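PDB 3HKM: Os03g0854200 protein from Oryza sativa Japonica Group, which probably serves in the RNA-degrading exosome core, binds double-stranded DNA and single-stranded RNA, and shows hydrolytic DNase and phosphorolytic RNase activities in vitro. Local coordinates for residues A[145-148]-A[149-152]; A[91-94]-A[95-98]. All coordinates share one frame; numbering follows the deposited sequence.

Contact 1 of 2, residues A[145-148]-A[149-152]; sequences VLED and GEVI
Leu146 is gripped twice by the chain coming back past it. Its N donates to Glu150 O at 2.6 Å, a short and fairly straight bond (159° at the hydrogen). Its O accepts from Gly149 N at 2.7 Å, with the donor lying 39° out of the carbonyl plane. Together they define a type I turn through Glu147 and Asp148 followed by a G1 bulge, the tight hairpin that joins strand 138-145 to strand 151-153. Gly149 sits at a positive phi, where a CB would run into Asp148 O. The bulge probably accounts for Glu150 N, which is covered by the contact and finds no partner in the model.

Side chains close around this frame. Leu146 carries its CG beside its own backbone N (chi1 -65°), which brings that carbon to 3.2 Å from Glu150 O, the very oxygen the N is bonded to. Crossing it at about a right angle, Glu150 lays its CB 3.5 Å from Leu146 CD1, and a bend at chi2 swings the carboxylate back over the turn until OE2 is 3.3 Å from Leu146 CB. Farther along, Leu146 CD1 presses on Ile152 CD1 at 3.5 Å, a tight methyl pair. Val145 and Val151 face each other as a non-hydrogen-bonded antiparallel pair and send their side chains against helix 205-229.

Three acids gather on this exposed turn. Glu147 OE1 and Glu150 OE2 stand 4.7 Å apart, Asp148 adds a third carboxylate, and the like charges probably repel mildly while adding no bond across the turn. The turn itself is held by the two backbone bonds and the aliphatic packing, and the backbone bond between Ile152 and Gly144 continues the pairing of the strands.

Contact 2 of 2, residues A[91-94]-A[95-98]; sequences ICLL and TVHP
Leu93 and Thr95 run side by side and point the same way, with Leu93 CD1 against Thr95 CG2 at 3.5 Å. With CG anti to the backbone N (chi1 -167°), the leucine fork leans toward the residues that follow, and Val96 meets it from another direction: its CG2 comes across at about a right angle, 3.8 Å from Leu93 CG. Cutting Leu93 back to an alanine removes the fork, and Thr95 CG2 and Val96 CG2 would probably be left without the apolar partner they share. The CB of Leu94 sets out away from 95-98, yet with CG held between backbone N and carbonyl carbon (chi1 48°), CD2 folds back to 3.2 Å from Thr95 N, an amide that has no partner in the model. Val96 CG1 lies 3.5 Å above the plane of the His97 ring, toward its rim.

No direct hydrogen bond closes the bend. A water does so instead, donating to Leu93 O at 2.9 Å and accepting from His97 N at 2.8 Å.

The bend belongs to the loop leading from helix 77-91 to strand 100-110. Where the helix gives way to the loop, Ile91, its last residue, and Cys92 pack on Leu127 of helix 115-130. Leu93 then bonds through its backbone to Pro133 and Leu94 to Ala60, tying the loop to those that follow helix 115-130 and precede strand 61-67.

How the contacts relate
Both contacts are local turns near the ends of the molecule, on opposite sides of its centre, with about 39 Å between their centres and about 21 Å between nearest atoms. They share no helix or strand. Contact 1 is partly buried and links two strands of the four-stranded antiparallel sheet. Contact 2 lies at the surface, in a helix-to-strand connection of the half that holds the five-stranded mixed sheet. Their chemistry follows suit. The hairpin turn gives 145-152 two direct backbone bonds and a set of exposed acids, whereas 91-98, outside any sheet, relies on small apolar touches and a bridging water.

Contact 1 of 2, residues A[145-148]-A[149-152]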
ATOM      1  N   VAL A 145      -1.357  -4.403  17.699  1.00 26.21           N
ATOM      2  CA  VAL A 145      -2.172  -4.488  18.906  1.00 27.71           C
ATOM      3  C   VAL A 145      -1.318  -4.827  20.123  1.00 28.62           C
ATOM      4  O   VAL A 145      -0.595  -5.828  20.133  1.00 26.46           O
ATOM      5  CB  VAL A 145      -3.330  -5.496  18.773  1.00 27.16           C
ATOM      6  CG1 VAL A 145      -4.348  -5.248  19.874  1.00 28.03           C
ATOM      7  CG2 VAL A 145      -3.984  -5.378  17.403  1.00 25.71           C
ATOM      8  N   LEU A 146      -1.411  -3.977  21.142  1.00 30.62           N
ATOM      9  CA  LEU A 146      -0.615  -4.120  22.354  1.00 32.03           C
ATOM     10  C   LEU A 146      -1.235  -5.090  23.353  1.00 33.74           C
ATOM     11  O   LEU A 146      -2.429  -5.376  23.296  1.00 33.94           O
ATOM     12  CB  LEU A 146      -0.404  -2.757  23.013  1.00 33.43           C
ATOM     13  CG  LEU A 146       0.428  -1.770  22.194  1.00 31.44           C
ATOM     14  CD1 LEU A 146       0.589  -0.454  22.941  1.00 29.43           C
ATOM     15  CD2 LEU A 146       1.777  -2.388  21.861  1.00 30.41           C
ATOM     16  N   GLU A 147      -0.396  -5.569  24.268  1.00 35.67           N
ATOM     17  CA  GLU A 147      -0.758  -6.557  25.290  1.00 37.02           C
ATOM     18  C   GLU A 147      -2.231  -6.582  25.737  1.00 37.44           C
ATOM     19  O   GLU A 147      -2.894  -7.618  25.628  1.00 40.00           O
ATOM     20  CB  GLU A 147       0.171  -6.417  26.505  1.00 36.34           C
ATOM     21  CG  GLU A 147       0.647  -4.987  26.777  1.00 37.91           C
ATOM     22  CD  GLU A 147       1.878  -4.593  25.958  1.00 38.28           C
ATOM     23  OE1 GLU A 147       2.466  -3.522  26.239  1.00 36.29           O
ATOM     24  OE2 GLU A 147       2.262  -5.351  25.041  1.00 38.83           O
ATOM     25  N   ASP A 148      -2.737  -5.462  26.250  1.00 36.31           N
ATOM     26  CA  ASP A 148      -4.129  -5.402  26.699  1.00 36.32           C
ATOM     27  C   ASP A 148      -5.046  -4.653  25.730  1.00 37.57           C
ATOM     28  O   ASP A 148      -6.010  -4.003  26.148  1.00 37.92           O
ATOM     29  CB  ASP A 148      -4.243  -4.819  28.115  1.00 37.23           C
ATOM     30  CG  ASP A 148      -4.335  -5.905  29.198  1.00 40.44           C
ATOM     31  OD1 ASP A 148      -5.463  -6.153  29.684  1.00 40.70           O
ATOM     32  OD2 ASP A 148      -3.294  -6.515  29.555  1.00 35.09           O
ATOM     33  N   GLY A 149      -4.738  -4.746  24.437  1.00 35.29           N
ATOM     34  CA  GLY A 149      -5.632  -4.252  23.404  1.00 34.77           C
ATOM     35  C   GLY A 149      -5.326  -2.874  22.853  1.00 33.99           C
ATOM     36  O   GLY A 149      -5.996  -2.420  21.921  1.00 32.38           O
ATOM     37  N   GLU A 150      -4.324  -2.203  23.421  1.00 34.64           N
ATOM     38  CA  GLU A 150      -3.945  -0.870  22.953  1.00 33.01           C
ATOM     39  C   GLU A 150      -3.528  -0.923  21.488  1.00 30.30           C
ATOM     40  O   GLU A 150      -2.606  -1.649  21.127  1.00 30.35           O
ATOM     41  CB  GLU A 150      -2.806  -0.289  23.799  1.00 32.82           C
ATOM     42  CG  GLU A 150      -3.169  -0.019  25.252  1.00 35.32           C
ATOM     43  CD  GLU A 150      -2.846  -1.184  26.170  1.00 36.33           C
ATOM     44  OE1 GLU A 150      -3.458  -1.272  27.255  1.00 38.87           O
ATOM     45  OE2 GLU A 150      -1.976  -2.005  25.814  1.00 36.81           O
ATOM     46  N   VAL A 151      -4.206  -0.155  20.644  1.00 31.04           N
ATOM     47  CA  VAL A 151      -3.895  -0.168  19.221  1.00 27.63           C
ATOM     48  C   VAL A 151      -2.842   0.864  18.858  1.00 27.57           C
ATOM     49  O   VAL A 151      -2.898   2.012  19.287  1.00 27.64           O
ATOM     50  CB  VAL A 151      -5.138   0.039  18.347  1.00 26.21           C
ATOM     51  CG1 VAL A 151      -4.754   0.684  17.020  1.00 26.48           C
ATOM     52  CG2 VAL A 151      -5.830  -1.292  18.113  1.00 27.61           C
ATOM     53  N   ILE A 152      -1.885   0.426  18.055  1.00 27.61           N
ATOM     54  CA  ILE A 152      -0.777   1.247  17.604  1.00 26.29           C
ATOM     55  C   ILE A 152      -0.859   1.388  16.078  1.00 23.98           C
ATOM     56  O   ILE A 152      -1.118   0.413  15.380  1.00 24.60           O
ATOM     57  CB  ILE A 152       0.557   0.613  18.069  1.00 24.32           C
ATOM     58  CG1 ILE A 152       1.114   1.373  19.271  1.00 26.54           C
ATOM     59  CG2 ILE A 152       1.579   0.596  16.967  1.00 27.91           C
ATOM     60  CD1 ILE A 152       0.082   1.729  20.296  1.00 26.48           C
TER

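Contact 2 of 2, residues A[91-94]-A[95-98]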
ATOM      1  N   ILE A  91      -9.081  -1.393  -6.749  1.00 21.11           N
ATOM      2  CA  ILE A  91      -9.377   0.039  -6.770  1.00 21.09           C
ATOM      3  C   ILE A  91      -9.408   0.624  -8.169  1.00 20.18           C
ATOM      4  O   ILE A  91     -10.002   1.665  -8.383  1.00 20.27           O
ATOM      5  CB  ILE A  91      -8.387   0.861  -5.919  1.00 21.49           C
ATOM      6  CG1 ILE A  91      -7.075   1.072  -6.677  1.00 19.88           C
ATOM      7  CG2 ILE A  91      -8.172   0.220  -4.544  1.00 19.87           C
ATOM      8  CD1 ILE A  91      -6.066   1.925  -5.928  1.00 19.40           C
ATOM      9  N   CYS A  92      -8.764  -0.046  -9.116  1.00 20.71           N
ATOM     10  CA  CYS A  92      -8.719   0.435 -10.491  1.00 21.00           C
ATOM     11  C   CYS A  92     -10.062   0.256 -11.179  1.00 23.53           C
ATOM     12  O   CYS A  92     -10.702  -0.791 -11.045  1.00 24.88           O
ATOM     13  CB  CYS A  92      -7.623  -0.290 -11.281  1.00 18.80           C
ATOM     14  SG  CYS A  92      -5.930   0.264 -10.914  1.00 21.10           S
ATOM     15  N   LEU A  93     -10.501   1.278 -11.911  1.00 23.15           N
ATOM     16  CA  LEU A  93     -11.689   1.122 -12.745  1.00 24.42           C
ATOM     17  C   LEU A  93     -11.310   0.422 -14.060  1.00 25.09           C
ATOM     18  O   LEU A  93     -10.586   0.975 -14.894  1.00 23.46           O
ATOM     19  CB  LEU A  93     -12.375   2.465 -12.996  1.00 23.27           C
ATOM     20  CG  LEU A  93     -13.783   2.329 -13.585  1.00 26.50           C
ATOM     21  CD1 LEU A  93     -14.502   1.141 -12.955  1.00 27.76           C
ATOM     22  CD2 LEU A  93     -14.593   3.611 -13.409  1.00 25.46           C
ATOM     23  N   LEU A  94     -11.811  -0.796 -14.236  1.00 24.96           N
ATOM     24  CA  LEU A  94     -11.305  -1.707 -15.263  1.00 25.34           C
ATOM     25  C   LEU A  94     -12.047  -1.602 -16.588  1.00 27.76           C
ATOM     26  O   LEU A  94     -11.596  -2.112 -17.616  1.00 27.74           O
ATOM     27  CB  LEU A  94     -11.331  -3.157 -14.747  1.00 26.82           C
ATOM     28  CG  LEU A  94     -12.607  -3.697 -14.073  1.00 32.15           C
ATOM     29  CD1 LEU A  94     -13.017  -2.929 -12.791  1.00 28.98           C
ATOM     30  CD2 LEU A  94     -13.764  -3.744 -15.059  1.00 31.07           C
ATOM     31  N   THR A  95     -13.186  -0.928 -16.549  1.00 26.15           N
ATOM     32  CA  THR A  95     -14.073  -0.825 -17.693  1.00 27.38           C
ATOM     33  C   THR A  95     -13.724   0.338 -18.636  1.00 26.93           C
ATOM     34  O   THR A  95     -14.280   0.446 -19.726  1.00 28.62           O
ATOM     35  CB  THR A  95     -15.532  -0.679 -17.203  1.00 29.51           C
ATOM     36  OG1 THR A  95     -16.399  -0.416 -18.313  1.00 36.03           O
ATOM     37  CG2 THR A  95     -15.642   0.455 -16.193  1.00 27.03           C
ATOM     38  N   VAL A  96     -12.804   1.204 -18.221  1.00 25.64           N
ATOM     39  CA  VAL A  96     -12.480   2.389 -19.014  1.00 24.27           C
ATOM     40  C   VAL A  96     -11.588   2.074 -20.221  1.00 25.71           C
ATOM     41  O   VAL A  96     -11.886   2.495 -21.350  1.00 26.02           O
ATOM     42  CB  VAL A  96     -11.818   3.491 -18.158  1.00 22.83           C
ATOM     43  CG1 VAL A  96     -11.620   4.754 -18.985  1.00 21.14           C
ATOM     44  CG2 VAL A  96     -12.666   3.789 -16.929  1.00 24.88           C
ATOM     45  N   HIS A  97     -10.504   1.335 -19.987  1.00 24.15           N
ATOM     46  CA  HIS A  97      -9.538   1.056 -21.040  1.00 22.44           C
ATOM     47  C   HIS A  97      -9.363  -0.431 -21.296  1.00 23.91           C
ATOM     48  O   HIS A  97      -8.342  -1.004 -20.932  1.00 24.18           O
ATOM     49  CB  HIS A  97      -8.192   1.687 -20.704  1.00 22.95           C
ATOM     50  CG  HIS A  97      -8.192   3.176 -20.811  1.00 22.64           C
ATOM     51  ND1 HIS A  97      -8.128   4.003 -19.709  1.00 22.71           N
ATOM     52  CD2 HIS A  97      -8.280   3.989 -21.889  1.00 20.18           C
ATOM     53  CE1 HIS A  97      -8.165   5.263 -20.106  1.00 20.53           C
ATOM     54  NE2 HIS A  97      -8.254   5.282 -21.425  1.00 22.39           N
ATOM     55  N   PRO A  98     -10.361  -1.055 -21.937  1.00 23.96           N
ATOM     56  CA  PRO A  98     -10.362  -2.483 -22.269  1.00 24.39           C
ATOM     57  C   PRO A  98      -9.230  -2.828 -23.225  1.00 25.44           C
ATOM     58  O   PRO A  98      -8.753  -1.940 -23.946  1.00 22.95           O
ATOM     59  CB  PRO A  98     -11.707  -2.680 -22.970  1.00 25.21           C
ATOM     60  CG  PRO A  98     -12.554  -1.538 -22.507  1.00 27.51           C
ATOM     61  CD  PRO A  98     -11.607  -0.395 -22.354  1.00 25.80           C
TER
HETATM   62  O   HOH W   1      -9.329   1.084 -17.484  1.00 23.45           O